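Long-range contacts in arginine decarboxylase, A207R protein (Paramecium bursaria Chlorella virus 1, PDB 2NVA), which decarboxylates arginine to agmatine using pyridoxal 5'-phosphate, as a viral member of the ornithine/lysine/arginine decarboxylase class-II family: residues Q15-Y20 against E366-Y371; L264-I269 against F282-Y287; Y278-N283 against S317-C322; S298-Q303 against D328-N333. One frame throughout, in Å; residues are numbered along the deposited sequence.

Interaction 1 of 4, residues Q15-Y20 against E366-Y371; sequences QTKSFY and EYDVYY
Tyr20 drives the edge of its ring, CD2 and CE2 foremost, onto one face of the Tyr367 ring. The pair is T-shaped, with centroids 5.1 Å apart and planes at 79°. Tyr367 presents that face because its CG sits between backbone N and carbonyl carbon (chi1 60°), which lays the ring against the neighbouring strand; Val369 CG2 fills in at its rim. On the other side of the sheet the roles of the strands are exchanged. Tyr370 now supplies the edge and Phe19 the face, in an offset edge-to-face pair in which Tyr370 CD2 comes 3.6 Å from Phe19 CD1. Helix 2-11 packs on Phe19 and Tyr370 through Ile8.

Between the two aromatic layers runs a parallel strand pair that sets the C-terminal strand 367-371 beside strand 18-22 in the beta domain. Asp368 N binds Ser18 O at 3.0 Å, Tyr20 N binds Asp368 O at 2.9 Å, and Tyr370 N meets Tyr20 O at 2.8 Å almost straight (175°). At the margin of the contact, Lys17 crosses the Asp368 side chain at about a right angle, CD 3.7 Å from Asp368 OD1, and a bend at its last torsion swings NZ to Glu366 OE1 at 3.2 Å. A water bridges Ser18 N and Glu366 O nearby, while Ser18 OG turns to Glu284.

The chemistry is thus graded: backbone bonds fix the register and an edge-to-face aromatic pair packs on each side of the sheet, whereas the long, weak Lys17-Glu366 salt bridge probably adds little rigidity, although the lysine charge may favour an ionised Asp368.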
# COMPACT_ATOMS: atom_id res chain seq x y z
N GLN A 15 11.09 21.84 -10.38
CA GLN A 15 10.24 20.69 -10.05
C GLN A 15 11.11 19.47 -9.76
O GLN A 15 11.99 19.11 -10.55
CB GLN A 15 9.26 20.41 -11.21
CG GLN A 15 8.26 19.26 -10.94
CD GLN A 15 7.29 19.55 -9.80
OE1 GLN A 15 6.99 18.66 -9.00
NE2 GLN A 15 6.80 20.77 -9.72
N THR A 16 10.91 18.83 -8.60
CA THR A 16 11.65 17.60 -8.32
C THR A 16 10.74 16.40 -8.06
O THR A 16 11.02 15.32 -8.56
CB THR A 16 12.66 17.72 -7.15
OG1 THR A 16 11.98 18.14 -5.96
CG2 THR A 16 13.72 18.73 -7.47
N LYS A 17 9.68 16.60 -7.28
CA LYS A 17 8.71 15.53 -6.99
C LYS A 17 7.96 15.10 -8.24
O LYS A 17 7.80 15.89 -9.16
CB LYS A 17 7.65 15.99 -5.99
CG LYS A 17 8.15 16.55 -4.69
CD LYS A 17 6.93 16.88 -3.83
CE LYS A 17 7.22 17.91 -2.78
NZ LYS A 17 8.14 17.38 -1.74
N SER A 18 7.49 13.86 -8.26
CA SER A 18 6.55 13.44 -9.29
C SER A 18 5.28 14.29 -9.15
O SER A 18 5.04 14.85 -8.08
CB SER A 18 6.22 11.97 -9.17
OG SER A 18 5.59 11.70 -7.93
N PHE A 19 4.50 14.41 -10.22
CA PHE A 19 3.32 15.28 -10.15
C PHE A 19 2.18 14.79 -11.03
O PHE A 19 2.40 14.29 -12.14
CB PHE A 19 3.67 16.76 -10.45
CG PHE A 19 4.25 17.01 -11.84
CD1 PHE A 19 3.42 17.40 -12.90
CD2 PHE A 19 5.63 16.91 -12.07
CE1 PHE A 19 3.96 17.67 -14.17
CE2 PHE A 19 6.17 17.15 -13.33
CZ PHE A 19 5.34 17.54 -14.39
N TYR A 20 0.96 14.92 -10.50
CA TYR A 20 -0.25 14.66 -11.26
C TYR A 20 -0.63 15.92 -12.01
O TYR A 20 -0.52 17.02 -11.45
CB TYR A 20 -1.39 14.27 -10.32
CG TYR A 20 -1.20 12.91 -9.70
CD1 TYR A 20 -1.71 11.76 -10.31
CD2 TYR A 20 -0.50 12.77 -8.50
CE1 TYR A 20 -1.52 10.50 -9.74
CE2 TYR A 20 -0.30 11.51 -7.93
CZ TYR A 20 -0.82 10.38 -8.55
OH TYR A 20 -0.64 9.14 -7.98
N GLU A 366 5.92 11.31 -1.94
CA GLU A 366 5.49 12.71 -2.10
C GLU A 366 5.20 13.00 -3.56
O GLU A 366 5.81 12.42 -4.47
CB GLU A 366 6.54 13.67 -1.55
CG GLU A 366 6.74 13.52 -0.05
CD GLU A 366 7.22 14.76 0.61
OE1 GLU A 366 8.43 15.08 0.45
OE2 GLU A 366 6.41 15.43 1.30
N TYR A 367 4.24 13.89 -3.78
CA TYR A 367 3.89 14.32 -5.13
C TYR A 367 3.23 15.68 -5.09
O TYR A 367 2.67 16.08 -4.06
CB TYR A 367 2.96 13.29 -5.82
CG TYR A 367 1.64 13.08 -5.09
CD1 TYR A 367 0.54 13.88 -5.36
CD2 TYR A 367 1.50 12.06 -4.16
CE1 TYR A 367 -0.67 13.70 -4.69
CE2 TYR A 367 0.30 11.87 -3.50
CZ TYR A 367 -0.78 12.69 -3.77
OH TYR A 367 -1.99 12.51 -3.11
N ASP A 368 3.32 16.39 -6.20
CA ASP A 368 2.56 17.63 -6.39
C ASP A 368 1.35 17.39 -7.29
O ASP A 368 1.25 16.35 -7.95
CB ASP A 368 3.46 18.69 -7.04
CG ASP A 368 4.59 19.15 -6.12
OD1 ASP A 368 4.33 19.33 -4.90
OD2 ASP A 368 5.72 19.35 -6.61
N VAL A 369 0.44 18.36 -7.34
CA VAL A 369 -0.71 18.28 -8.23
C VAL A 369 -0.87 19.61 -8.95
O VAL A 369 -0.91 20.65 -8.30
CB VAL A 369 -2.02 17.94 -7.46
CG1 VAL A 369 -3.17 17.76 -8.43
CG2 VAL A 369 -1.86 16.66 -6.62
N TYR A 370 -0.95 19.56 -10.28
CA TYR A 370 -1.21 20.75 -11.09
C TYR A 370 -2.55 20.59 -11.77
O TYR A 370 -2.81 19.54 -12.37
CB TYR A 370 -0.14 20.90 -12.17
CG TYR A 370 1.22 21.31 -11.64
CD1 TYR A 370 1.52 22.66 -11.41
CD2 TYR A 370 2.19 20.36 -11.37
CE1 TYR A 370 2.78 23.05 -10.93
CE2 TYR A 370 3.44 20.73 -10.88
CZ TYR A 370 3.72 22.06 -10.64
OH TYR A 370 4.97 22.43 -10.19
N TYR A 371 -3.39 21.61 -11.69
CA TYR A 371 -4.69 21.57 -12.35
C TYR A 371 -4.65 22.42 -13.61
O TYR A 371 -4.10 23.52 -13.61
CB TYR A 371 -5.80 22.08 -11.42
CG TYR A 371 -5.88 21.29 -10.14
CD1 TYR A 371 -6.50 20.04 -10.11
CD2 TYR A 371 -5.32 21.78 -8.96
CE1 TYR A 371 -6.56 19.29 -8.95
CE2 TYR A 371 -5.37 21.04 -7.78
CZ TYR A 371 -6.00 19.80 -7.79
OH TYR A 371 -6.05 19.07 -6.62
O HOH W 1 9.02 19.38 -6.47
O HOH W 2 8.04 11.99 -6.11

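Interaction 2 of 4, residues L264-I269 against F282-Y287; sequences LATQVI and FNESTY. With PL2 ((4-{[(4-{[amino(imino)methyl]amino}butyl)amino]methyl}-5-hydroxy-6-methylpyridin-3-yl)methyl dihydrogen phosphate), chain J.
Asn283 OD1 accepts two hydrogen bonds from strand 264-269. Thr266 OG1 donates at 2.6 Å, nearly in line with the amide C=O, and Gln267 N donates at 2.9 Å with a straight N-H (173°) but from 42° above the carbonyl plane. The grip is closed by Asn283 N, which reaches Gln267 O at 3.2 Å, so side chain and backbone of one residue hold two successive residues of the strand. Thr266 can serve because its OG1 lies anti to its own N (chi1 -179°), turned to the asparagine, while CG2 rests 3.7 Å from Phe282 CD1.

Apolar contacts flank these bonds. Phe282 and Val268 form an antiparallel non-hydrogen-bonded pair, and Val268 CG2 touches Phe282 CE1 at 3.7 Å. Ile269 CG2 packs on Asn283 CB. Separately, Leu264 CD2 approaches Glu284 CD, the two side chains coming from opposite directions.

Further out, Glu284 fastens the departing loop: OE1 is bound to Ser18, and OE2 accepts from Ser285 N at 3.1 Å and from Gly289 N. The loop then delivers Tyr287 to the active site, where its OH accepts from NH2 of the agmatine guanidinium at 3.1 Å and also bonds Asp325. The cofactor part of this ligand is held by Ser179, Gly216, Gly254, Arg255 and Tyr353 of the second subunit, so the pocket spans the dimer interface.

Two donors on OD1 restrict the Asn283 amide where the chain leaves the strand. Tyr287 OH from the loop and the Asp325 carboxylate from elsewhere both bond the ligand, consistent with recognition of a cationic tail.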
# COMPACT_ATOMS: atom_id res chain seq x y z
N LEU A 264 0.24 11.04 -14.64
CA LEU A 264 1.27 11.11 -13.59
C LEU A 264 2.64 11.24 -14.23
O LEU A 264 3.07 10.35 -14.93
CB LEU A 264 1.21 9.89 -12.67
CG LEU A 264 2.24 9.81 -11.53
CD1 LEU A 264 2.31 11.08 -10.68
CD2 LEU A 264 1.93 8.59 -10.65
N ALA A 265 3.31 12.36 -13.98
CA ALA A 265 4.64 12.63 -14.51
C ALA A 265 5.70 12.25 -13.48
O ALA A 265 5.56 12.56 -12.30
CB ALA A 265 4.78 14.10 -14.88
N THR A 266 6.73 11.54 -13.94
CA THR A 266 7.78 11.05 -13.07
C THR A 266 9.13 11.11 -13.80
O THR A 266 9.19 11.02 -15.03
CB THR A 266 7.48 9.63 -12.53
OG1 THR A 266 8.52 9.19 -11.65
CG2 THR A 266 7.31 8.60 -13.64
N GLN A 267 10.20 11.26 -13.02
CA GLN A 267 11.53 11.48 -13.59
C GLN A 267 12.43 10.27 -13.41
O GLN A 267 12.37 9.58 -12.39
CB GLN A 267 12.18 12.70 -12.91
CG GLN A 267 13.41 13.24 -13.62
CD GLN A 267 14.10 14.35 -12.84
OE1 GLN A 267 14.30 14.24 -11.64
NE2 GLN A 267 14.47 15.42 -13.54
N VAL A 268 13.28 10.01 -14.41
CA VAL A 268 14.35 9.03 -14.31
C VAL A 268 15.42 9.58 -13.36
O VAL A 268 16.03 10.61 -13.64
CB VAL A 268 15.00 8.73 -15.68
CG1 VAL A 268 16.12 7.70 -15.53
CG2 VAL A 268 13.95 8.27 -16.69
N ILE A 269 15.60 8.89 -12.25
CA ILE A 269 16.56 9.31 -11.24
C ILE A 269 17.78 8.41 -11.13
O ILE A 269 18.78 8.81 -10.53
CB ILE A 269 15.89 9.55 -9.84
CG1 ILE A 269 15.32 8.26 -9.24
CG2 ILE A 269 14.81 10.64 -9.93
CD1 ILE A 269 16.35 7.46 -8.44
N PHE A 282 12.73 5.39 -11.07
CA PHE A 282 11.91 6.61 -11.11
C PHE A 282 11.64 7.16 -9.72
O PHE A 282 11.73 6.41 -8.75
CB PHE A 282 10.58 6.32 -11.80
CG PHE A 282 10.73 6.02 -13.27
CD1 PHE A 282 10.60 7.05 -14.22
CD2 PHE A 282 11.06 4.73 -13.70
CE1 PHE A 282 10.77 6.78 -15.58
CE2 PHE A 282 11.25 4.46 -15.05
CZ PHE A 282 11.09 5.49 -16.00
N ASN A 283 11.29 8.44 -9.63
CA ASN A 283 10.91 9.01 -8.33
C ASN A 283 9.44 8.73 -7.98
O ASN A 283 8.75 9.55 -7.36
CB ASN A 283 11.27 10.51 -8.22
CG ASN A 283 10.55 11.38 -9.25
OD1 ASN A 283 9.86 10.89 -10.16
ND2 ASN A 283 10.68 12.69 -9.09
N GLU A 284 8.99 7.56 -8.41
CA GLU A 284 7.67 7.01 -8.09
C GLU A 284 7.82 5.53 -7.77
O GLU A 284 8.92 4.96 -7.93
CB GLU A 284 6.72 7.18 -9.27
CG GLU A 284 5.80 8.37 -9.15
CD GLU A 284 4.82 8.28 -7.97
OE1 GLU A 284 4.32 9.33 -7.56
OE2 GLU A 284 4.57 7.16 -7.46
N SER A 285 6.75 4.90 -7.30
CA SER A 285 6.84 3.48 -6.93
C SER A 285 5.46 2.83 -6.82
O SER A 285 4.44 3.52 -6.81
CB SER A 285 7.63 3.32 -5.61
OG SER A 285 6.79 3.50 -4.48
N THR A 286 5.46 1.50 -6.73
CA THR A 286 4.23 0.74 -6.47
C THR A 286 3.67 1.03 -5.07
O THR A 286 2.50 0.77 -4.81
CB THR A 286 4.45 -0.78 -6.62
OG1 THR A 286 5.46 -1.21 -5.71
CG2 THR A 286 4.85 -1.12 -8.04
N TYR A 287 4.51 1.58 -4.20
CA TYR A 287 4.09 2.05 -2.87
C TYR A 287 3.68 3.52 -2.89
O TYR A 287 3.22 4.08 -1.87
CB TYR A 287 5.23 1.84 -1.87
CG TYR A 287 5.53 0.38 -1.60
CD1 TYR A 287 4.69 -0.38 -0.80
CD2 TYR A 287 6.64 -0.24 -2.18
CE1 TYR A 287 4.97 -1.72 -0.54
CE2 TYR A 287 6.92 -1.59 -1.93
CZ TYR A 287 6.09 -2.31 -1.10
OH TYR A 287 6.37 -3.64 -0.84
N1 PL2 J . 19.04 -2.62 4.28
C2 PL2 J . 18.56 -2.47 3.04
C2A PL2 J . 19.45 -1.78 1.99
C3 PL2 J . 17.29 -2.96 2.72
O3 PL2 J . 16.83 -2.82 1.44
C4 PL2 J . 16.50 -3.60 3.71
C4A PL2 J . 15.09 -4.17 3.46
C5 PL2 J . 17.08 -3.71 5.00
C6 PL2 J . 18.35 -3.21 5.25
P PL2 J . 15.24 -6.44 7.16
N PL2 J . 14.83 -4.50 2.06
CA PL2 J . 13.49 -4.02 1.67
CG PL2 J . 11.03 -4.66 1.81
OP2 PL2 J . 14.59 -7.80 6.69
OP3 PL2 J . 14.04 -5.57 7.81
OP1 PL2 J . 16.30 -6.64 8.17
OP4 PL2 J . 15.74 -5.64 5.84
C5M PL2 J . 16.30 -4.40 6.13
CB PL2 J . 12.37 -4.59 2.58
CD PL2 J . 9.95 -5.36 2.64
NE PL2 J . 8.65 -5.02 2.03
CZ PL2 J . 7.47 -5.22 2.63
NH2 PL2 J . 6.34 -4.86 2.01
NH1 PL2 J . 7.41 -5.77 3.84

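Interaction 3 of 4, residues Y278-N283 against S317-C322; sequences YEYFFN and SVLYGC
Phe281 and Tyr320 form the apolar centre of a parallel strand pair in the beta domain, their rings in an offset stack with centroids 4.9 Å apart and planes at 24°. The overlap begins at the root of the tyrosine: Tyr320 CB stands over the phenylalanine face in a CH-pi contact, 3.7 Å from its centroid, and Tyr320 CD2 lies over the same face, near Phe281 CZ. Along one edge of the Tyr320 ring, in its plane, lies Glu279 CB.

The reverse side of the sheet is filled by Leu319, whose CD2 touches two aromatic residues. It lies 3.6 Å from Phe282 CE2, at the ring's edge, and 4.0 Å from Tyr280 CD2. Leu319 also packs on Asn331, Val334 and Leu336 of strand 331-337.

Between these layers the backbones alternate bonds in step: Val318 N to Tyr278 O, Tyr280 N to Val318 O, Tyr320 N to Tyr280 O and Phe282 N to Tyr320 O. Beyond them the regular pairing ends, and the carbonyls of Gly321 and Cys322 take bonds from Lys148 and His91 of the second subunit.

At the polar margin Glu279 OE1 is salt-bridged to Arg272, while its OE2 accepts from a water that also sits 2.7 Å from Tyr320 OH. Another water joins the phenol of Tyr280, which additionally binds Leu339 N, to the Ser317 hydroxyl, which also bonds Val315 O: it lies 2.8 Å from Tyr280 OH and 2.7 Å from Ser317 OG.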
# COMPACT_ATOMS: atom_id res chain seq x y z
N TYR A 278 18.17 -2.17 -20.35
CA TYR A 278 18.21 -0.81 -19.82
C TYR A 278 17.29 -0.68 -18.63
O TYR A 278 16.07 -0.69 -18.78
CB TYR A 278 17.83 0.20 -20.90
CG TYR A 278 18.86 0.26 -22.02
CD1 TYR A 278 19.68 1.37 -22.17
CD2 TYR A 278 19.01 -0.81 -22.90
CE1 TYR A 278 20.63 1.43 -23.19
CE2 TYR A 278 19.97 -0.77 -23.92
CZ TYR A 278 20.77 0.34 -24.06
OH TYR A 278 21.71 0.40 -25.08
N GLU A 279 17.89 -0.54 -17.45
CA GLU A 279 17.13 -0.50 -16.20
C GLU A 279 17.07 0.93 -15.66
O GLU A 279 18.10 1.59 -15.54
CB GLU A 279 17.76 -1.43 -15.17
CG GLU A 279 17.86 -2.90 -15.63
CD GLU A 279 18.80 -3.75 -14.78
OE1 GLU A 279 19.78 -3.22 -14.22
OE2 GLU A 279 18.58 -4.98 -14.72
N TYR A 280 15.86 1.40 -15.36
CA TYR A 280 15.67 2.77 -14.90
C TYR A 280 14.95 2.80 -13.57
O TYR A 280 14.08 1.96 -13.31
CB TYR A 280 14.84 3.57 -15.90
CG TYR A 280 15.42 3.55 -17.29
CD1 TYR A 280 16.55 4.31 -17.61
CD2 TYR A 280 14.84 2.76 -18.29
CE1 TYR A 280 17.08 4.29 -18.90
CE2 TYR A 280 15.38 2.72 -19.58
CZ TYR A 280 16.49 3.50 -19.88
OH TYR A 280 17.00 3.47 -21.16
N PHE A 281 15.31 3.77 -12.74
CA PHE A 281 14.64 3.98 -11.47
C PHE A 281 13.99 5.34 -11.50
O PHE A 281 14.61 6.31 -11.94
CB PHE A 281 15.65 3.89 -10.32
CG PHE A 281 16.11 2.50 -10.06
CD1 PHE A 281 15.64 1.79 -8.97
CD2 PHE A 281 16.97 1.87 -10.96
CE1 PHE A 281 16.07 0.47 -8.73
CE2 PHE A 281 17.39 0.54 -10.75
CZ PHE A 281 16.94 -0.15 -9.64
N PHE A 282 12.73 5.39 -11.07
CA PHE A 282 11.91 6.61 -11.11
C PHE A 282 11.64 7.16 -9.72
O PHE A 282 11.73 6.41 -8.75
CB PHE A 282 10.58 6.32 -11.80
CG PHE A 282 10.73 6.02 -13.27
CD1 PHE A 282 10.60 7.05 -14.22
CD2 PHE A 282 11.06 4.73 -13.70
CE1 PHE A 282 10.77 6.78 -15.58
CE2 PHE A 282 11.25 4.46 -15.05
CZ PHE A 282 11.09 5.49 -16.00
N ASN A 283 11.29 8.44 -9.63
CA ASN A 283 10.91 9.01 -8.33
C ASN A 283 9.44 8.73 -7.98
O ASN A 283 8.75 9.55 -7.36
CB ASN A 283 11.27 10.51 -8.22
CG ASN A 283 10.55 11.38 -9.25
OD1 ASN A 283 9.86 10.89 -10.16
ND2 ASN A 283 10.68 12.69 -9.09
N SER A 317 13.65 -2.23 -21.93
CA SER A 317 13.72 -1.40 -20.73
C SER A 317 13.01 -2.05 -19.55
O SER A 317 12.03 -2.79 -19.74
CB SER A 317 13.10 -0.03 -21.02
OG SER A 317 13.71 0.56 -22.17
N VAL A 318 13.48 -1.75 -18.35
CA VAL A 318 12.81 -2.19 -17.12
C VAL A 318 12.57 -0.93 -16.29
O VAL A 318 13.50 -0.16 -16.06
CB VAL A 318 13.65 -3.21 -16.31
CG1 VAL A 318 12.82 -3.80 -15.18
CG2 VAL A 318 14.16 -4.31 -17.21
N LEU A 319 11.32 -0.71 -15.86
CA LEU A 319 10.99 0.48 -15.09
C LEU A 319 10.80 0.14 -13.62
O LEU A 319 9.80 -0.49 -13.24
CB LEU A 319 9.74 1.17 -15.64
CG LEU A 319 9.69 1.34 -17.17
CD1 LEU A 319 8.41 2.05 -17.56
CD2 LEU A 319 10.93 2.08 -17.74
N TYR A 320 11.78 0.52 -12.80
CA TYR A 320 11.76 0.24 -11.35
C TYR A 320 11.23 1.39 -10.52
O TYR A 320 11.48 2.55 -10.86
CB TYR A 320 13.16 -0.08 -10.86
CG TYR A 320 13.66 -1.44 -11.27
CD1 TYR A 320 13.08 -2.60 -10.75
CD2 TYR A 320 14.73 -1.57 -12.15
CE1 TYR A 320 13.54 -3.86 -11.10
CE2 TYR A 320 15.20 -2.83 -12.52
CZ TYR A 320 14.59 -3.97 -11.99
OH TYR A 320 15.02 -5.23 -12.32
N GLY A 321 10.54 1.07 -9.43
CA GLY A 321 10.14 2.07 -8.46
C GLY A 321 11.33 2.43 -7.56
O GLY A 321 12.31 1.70 -7.50
N CYS A 322 11.20 3.53 -6.82
CA CYS A 322 12.33 4.06 -6.04
C CYS A 322 12.60 3.34 -4.72
O CYS A 322 13.63 3.60 -4.09
CB CYS A 322 12.17 5.57 -5.79
SG CYS A 322 10.60 6.01 -5.04
O HOH W 3 16.07 -6.14 -14.68
O HOH W 4 14.80 3.00 -22.76

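Interaction 4 of 4, residues S298-Q303 against D328-N333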
# COMPACT_ATOMS: atom_id res chain seq x y z
N SER A 298 -1.73 -3.96 -13.62
CA SER A 298 -1.44 -2.94 -14.61
C SER A 298 -0.03 -3.11 -15.18
O SER A 298 0.91 -3.37 -14.45
CB SER A 298 -1.59 -1.55 -13.99
OG SER A 298 -1.15 -0.55 -14.90
N VAL A 299 0.09 -2.97 -16.49
CA VAL A 299 1.39 -2.97 -17.16
C VAL A 299 1.44 -1.69 -18.00
O VAL A 299 1.14 -1.70 -19.21
CB VAL A 299 1.57 -4.24 -18.04
CG1 VAL A 299 2.96 -4.25 -18.69
CG2 VAL A 299 1.37 -5.51 -17.20
N PRO A 300 1.78 -0.57 -17.35
CA PRO A 300 1.64 0.72 -18.02
C PRO A 300 2.87 1.12 -18.83
O PRO A 300 3.99 0.83 -18.42
CB PRO A 300 1.43 1.68 -16.85
CG PRO A 300 2.20 1.07 -15.69
CD PRO A 300 2.27 -0.44 -15.96
N THR A 301 2.64 1.75 -19.98
CA THR A 301 3.73 2.28 -20.81
C THR A 301 3.75 3.82 -20.70
O THR A 301 2.71 4.47 -20.89
CB THR A 301 3.55 1.87 -22.29
OG1 THR A 301 3.51 0.43 -22.40
CG2 THR A 301 4.69 2.40 -23.17
N PRO A 302 4.93 4.40 -20.38
CA PRO A 302 5.03 5.85 -20.29
C PRO A 302 5.16 6.54 -21.65
O PRO A 302 5.55 5.90 -22.64
CB PRO A 302 6.31 6.05 -19.50
CG PRO A 302 7.17 4.90 -19.91
CD PRO A 302 6.21 3.74 -20.06
N GLN A 303 4.83 7.83 -21.66
CA GLN A 303 5.07 8.72 -22.79
C GLN A 303 6.31 9.56 -22.47
O GLN A 303 6.38 10.18 -21.42
CB GLN A 303 3.87 9.65 -22.96
CG GLN A 303 2.60 8.91 -23.35
CD GLN A 303 2.62 8.51 -24.80
OE1 GLN A 303 2.89 9.33 -25.68
NE2 GLN A 303 2.32 7.24 -25.08
N ASP A 328 8.67 -3.87 -6.08
CA ASP A 328 8.37 -2.53 -6.58
C ASP A 328 8.98 -2.33 -7.97
O ASP A 328 10.04 -1.71 -8.13
CB ASP A 328 8.90 -1.51 -5.55
CG ASP A 328 8.81 -0.09 -6.03
OD1 ASP A 328 7.99 0.23 -6.92
OD2 ASP A 328 9.62 0.71 -5.51
N VAL A 329 8.30 -2.88 -8.96
CA VAL A 329 8.69 -2.78 -10.34
C VAL A 329 7.47 -2.23 -11.07
O VAL A 329 6.39 -2.84 -11.05
CB VAL A 329 9.06 -4.18 -10.93
CG1 VAL A 329 9.61 -4.05 -12.34
CG2 VAL A 329 10.06 -4.89 -10.02
N ILE A 330 7.64 -1.08 -11.71
CA ILE A 330 6.54 -0.41 -12.43
C ILE A 330 6.19 -1.16 -13.71
O ILE A 330 5.01 -1.39 -14.01
CB ILE A 330 6.86 1.09 -12.74
CG1 ILE A 330 7.14 1.90 -11.44
CG2 ILE A 330 5.76 1.74 -13.59
CD1 ILE A 330 6.23 1.47 -10.30
N ASN A 331 7.21 -1.56 -14.46
CA ASN A 331 7.03 -2.34 -15.69
C ASN A 331 8.25 -3.24 -15.92
O ASN A 331 9.36 -2.74 -16.08
CB ASN A 331 6.79 -1.40 -16.89
CG ASN A 331 6.28 -2.14 -18.12
OD1 ASN A 331 6.69 -3.27 -18.41
ND2 ASN A 331 5.40 -1.50 -18.88
N HIS A 332 8.04 -4.56 -15.90
CA HIS A 332 9.16 -5.51 -15.99
C HIS A 332 9.88 -5.50 -17.33
O HIS A 332 11.09 -5.76 -17.39
CB HIS A 332 8.70 -6.95 -15.69
CG HIS A 332 8.55 -7.23 -14.23
ND1 HIS A 332 7.44 -6.85 -13.52
CD2 HIS A 332 9.38 -7.83 -13.34
CE1 HIS A 332 7.58 -7.22 -12.25
NE2 HIS A 332 8.75 -7.81 -12.12
N ASN A 333 9.13 -5.21 -18.40
CA ASN A 333 9.68 -5.23 -19.75
C ASN A 333 8.90 -4.34 -20.67
O ASN A 333 7.73 -4.61 -20.93
CB ASN A 333 9.60 -6.64 -20.34
CG ASN A 333 10.57 -7.58 -19.72
OD1 ASN A 333 11.78 -7.51 -19.99
ND2 ASN A 333 10.06 -8.50 -18.91
O HOH W 5 3.74 -3.83 -14.74
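Asn331 ND2 donates to Pro300 O at 2.8 Å from well above the carbonyl plane, 52° out of it, instead of along a lone pair, although the N-H itself points well at the oxygen (159°). The asparagine belongs to a classic beta bulge, Ile330 and Asn331 together facing Leu319 on the next strand, and it also closes an Asx turn: its OD1 accepts from Asn333 N at 3.1 Å. Both ends of the amide are therefore engaged, which fixes its orientation. With CG anti to the backbone N (chi1 -167°), the group extends from the bulged strand to the loop that carries Pro300.

The Val299 and Asn331 side chains cross at about a right angle, with Val299 CG1 3.7 Å from Asn331 ND2. Ile330, the other residue of the bulge, meets the proline ring. Pro300 CD lies 3.5 Å from Ile330 O, and Pro300 CG lies 4.2 Å from Ile330 CG2. The touching surface is small, and this single direct hydrogen bond ties the loop before strand 303-304 to the start of strand 331-337.

Other parts of the beta domain back the contact. Pro300 rests on Phe347 of strand 344-347, and Ile330 packs on Leu319, Thr286 and Phe290. A second, indirect tie runs through one water that donates to both backbones, lying 2.9 Å from Ser298 O and 2.8 Å from Ile330 O.

From the N terminus, interaction 1 is opened by 15-20 and closed only at the C-terminal strand, so it encloses all the others and brings both chain ends onto one sheet. Within it, interaction 2 closes the open end of the hairpin of strands 262-274 and 277-282. Interaction 3 starts on that hairpin's second strand, sharing Phe282 and Asn283, and closes at 317-322. Interaction 4 follows interaction 2 in series but crosses interaction 3, since 298-303 lies inside that loop and 328-333 beyond it. Direct bonds join neighbours: Phe19 O to Ala265 N, Ile269 N to Phe281 O, Thr286 N to Asp328 OD1, and Leu319 N to Asn331 O. Together they tie strands of the mixed sheet to each other and to adjoining loops.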